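PDB 5H20: putative PadR-family transcriptional regulatory protein from Bacteroides fragilis, which probably binds DNA as a dimeric PadR-like transcription factor, using a winged helix-turn-helix domain to regulate gene expression. Local coordinates for residues Y17-L22 / T54-D59. Sequence-based numbering, arbitrary orientation. Where two conformers were deposited one is given.
Sequences YCIMLL and TRLKND
Met20 and Leu56 mark the nearest approach of the two backbones, their CA atoms 8.8 Å apart, where the end of helix 46-58 lies against helix 5-23 in the winged helix-turn-helix domain of this PadR-like regulator. No hydrogen bond links the two segments; three buried apolar side chains do the work. Helix 46-58, consistent with the recognition helix of the family, stops here, and Asp59 is the first residue to leave helical geometry before strand 62-67 of the wing begins.

Leu56 carries the contact from its side, and its two methyl branches divide it between them. CD1 goes to Ile19, touching both ends of that branched side chain: CG2 and CD1 of Ile19 each lie 4.0 Å from Leu56 CD1. Ile19 holds CG2 anti to its backbone N (chi1 -65°), and with chi2 at 160° CD1 comes to the same side as CG2, so the leucine methyl rests across the pair. Leu62 of the wing strand packs on both Ile19 and Leu56, while Leu49, Leu52 and Leu53 of helix 46-58 also lie against Ile19.

The other branch of Leu56, CD2, meets Met20. Its CB bond does not aim at helix 46-58, but the extended chain brings CG and SD alongside Leu56 CD2, and the bend about CG-SD (chi3 -83°) keeps CE there too. Met20 also touches Leu88 of helix 82-97 and Met10 of the second subunit, so the core of the domain runs on into the dimer interface. Leu56 CD2 lies 4.1 Å from Met20 CG and 4.0 Å from both SD and CE.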
# COMPACT_ATOMS: atom_id res chain seq x y z
N TYR A 17 -4.76 4.16 -3.35
CA TYR A 17 -3.71 5.15 -3.56
C TYR A 17 -3.77 5.70 -4.97
O TYR A 17 -3.58 6.89 -5.18
CB TYR A 17 -2.34 4.52 -3.27
CG TYR A 17 -1.15 5.39 -3.61
CD1 TYR A 17 -0.60 6.27 -2.67
CD2 TYR A 17 -0.54 5.31 -4.87
CE1 TYR A 17 0.50 7.06 -2.98
CE2 TYR A 17 0.57 6.09 -5.18
CZ TYR A 17 1.09 6.96 -4.23
OH TYR A 17 2.18 7.72 -4.55
N CYS A 18 -4.04 4.82 -5.93
CA CYS A 18 -4.18 5.17 -7.34
C CYS A 18 -5.38 6.09 -7.60
O CYS A 18 -5.27 7.05 -8.38
CB CYS A 18 -4.29 3.89 -8.16
SG CYS A 18 -4.29 4.17 -9.94
N ILE A 19 -6.51 5.81 -6.94
CA ILE A 19 -7.71 6.65 -6.99
C ILE A 19 -7.41 8.07 -6.45
O ILE A 19 -7.73 9.08 -7.10
CB ILE A 19 -8.90 6.02 -6.22
CG1 ILE A 19 -9.37 4.72 -6.86
CG2 ILE A 19 -10.08 6.99 -6.13
CD1 ILE A 19 -10.18 3.84 -5.92
N MET A 20 -6.78 8.12 -5.27
CA MET A 20 -6.41 9.40 -4.64
C MET A 20 -5.42 10.17 -5.50
O MET A 20 -5.55 11.40 -5.65
CB MET A 20 -5.85 9.18 -3.23
CG MET A 20 -6.89 8.73 -2.23
SD MET A 20 -6.25 8.73 -0.55
CE MET A 20 -5.43 7.13 -0.51
N LEU A 21 -4.45 9.45 -6.08
CA LEU A 21 -3.54 10.01 -7.08
C LEU A 21 -4.26 10.64 -8.27
O LEU A 21 -4.01 11.81 -8.58
CB LEU A 21 -2.53 8.96 -7.59
CG LEU A 21 -1.05 9.14 -7.30
CD1 LEU A 21 -0.26 8.13 -8.12
CD2 LEU A 21 -0.55 10.55 -7.62
N LEU A 22 -5.16 9.89 -8.90
CA LEU A 22 -5.93 10.36 -10.06
C LEU A 22 -6.87 11.53 -9.74
O LEU A 22 -7.09 12.39 -10.60
CB LEU A 22 -6.67 9.21 -10.76
CG LEU A 22 -5.85 8.13 -11.49
CD1 LEU A 22 -6.66 6.85 -11.68
CD2 LEU A 22 -5.29 8.59 -12.82
N THR A 54 -16.47 4.24 -2.18
CA THR A 54 -17.35 4.25 -1.01
C THR A 54 -16.53 4.19 0.29
O THR A 54 -16.80 4.98 1.21
CB THR A 54 -18.43 3.13 -1.11
OG1 THR A 54 -19.28 3.40 -2.24
CG2 THR A 54 -19.32 3.07 0.14
N ARG A 55 -15.52 3.31 0.33
CA ARG A 55 -14.63 3.16 1.50
C ARG A 55 -13.84 4.44 1.79
O ARG A 55 -13.72 4.86 2.94
CB ARG A 55 -13.69 1.97 1.30
CG ARG A 55 -13.26 1.30 2.59
CD ARG A 55 -12.49 0.02 2.31
NE ARG A 55 -13.21 -0.87 1.40
CZ ARG A 55 -13.05 -2.18 1.36
NH1 ARG A 55 -12.19 -2.76 2.19
NH2 ARG A 55 -13.75 -2.92 0.51
N LEU A 56 -13.30 5.06 0.73
CA LEU A 56 -12.54 6.31 0.83
C LEU A 56 -13.43 7.51 1.22
O LEU A 56 -13.00 8.36 2.02
CB LEU A 56 -11.75 6.61 -0.46
CG LEU A 56 -10.57 5.71 -0.89
CD1 LEU A 56 -10.40 5.72 -2.40
CD2 LEU A 56 -9.26 6.08 -0.21
N LYS A 57 -14.65 7.57 0.67
CA LYS A 57 -15.64 8.58 1.09
C LYS A 57 -16.02 8.43 2.56
O LYS A 57 -16.12 9.44 3.27
CB LYS A 57 -16.92 8.55 0.21
CG LYS A 57 -18.13 9.20 0.87
CD LYS A 57 -19.47 8.69 0.35
CE LYS A 57 -19.76 7.23 0.67
NZ LYS A 57 -20.79 7.09 1.75
N ASN A 58 -16.22 7.19 3.00
CA ASN A 58 -16.60 6.88 4.38
C ASN A 58 -15.55 7.29 5.41
O ASN A 58 -15.89 7.67 6.53
CB ASN A 58 -16.98 5.40 4.54
CG ASN A 58 -18.38 5.09 4.05
OD1 ASN A 58 -19.17 5.99 3.76
ND2 ASN A 58 -18.71 3.81 3.95
N ASP A 59 -14.28 7.23 5.01
CA ASP A 59 -13.18 7.72 5.83
C ASP A 59 -12.86 9.21 5.55
O ASP A 59 -11.82 9.72 5.99
CB ASP A 59 -11.94 6.83 5.65
CG ASP A 59 -10.90 7.04 6.74
OD1 ASP A 59 -11.27 7.33 7.90
OD2 ASP A 59 -9.69 6.94 6.44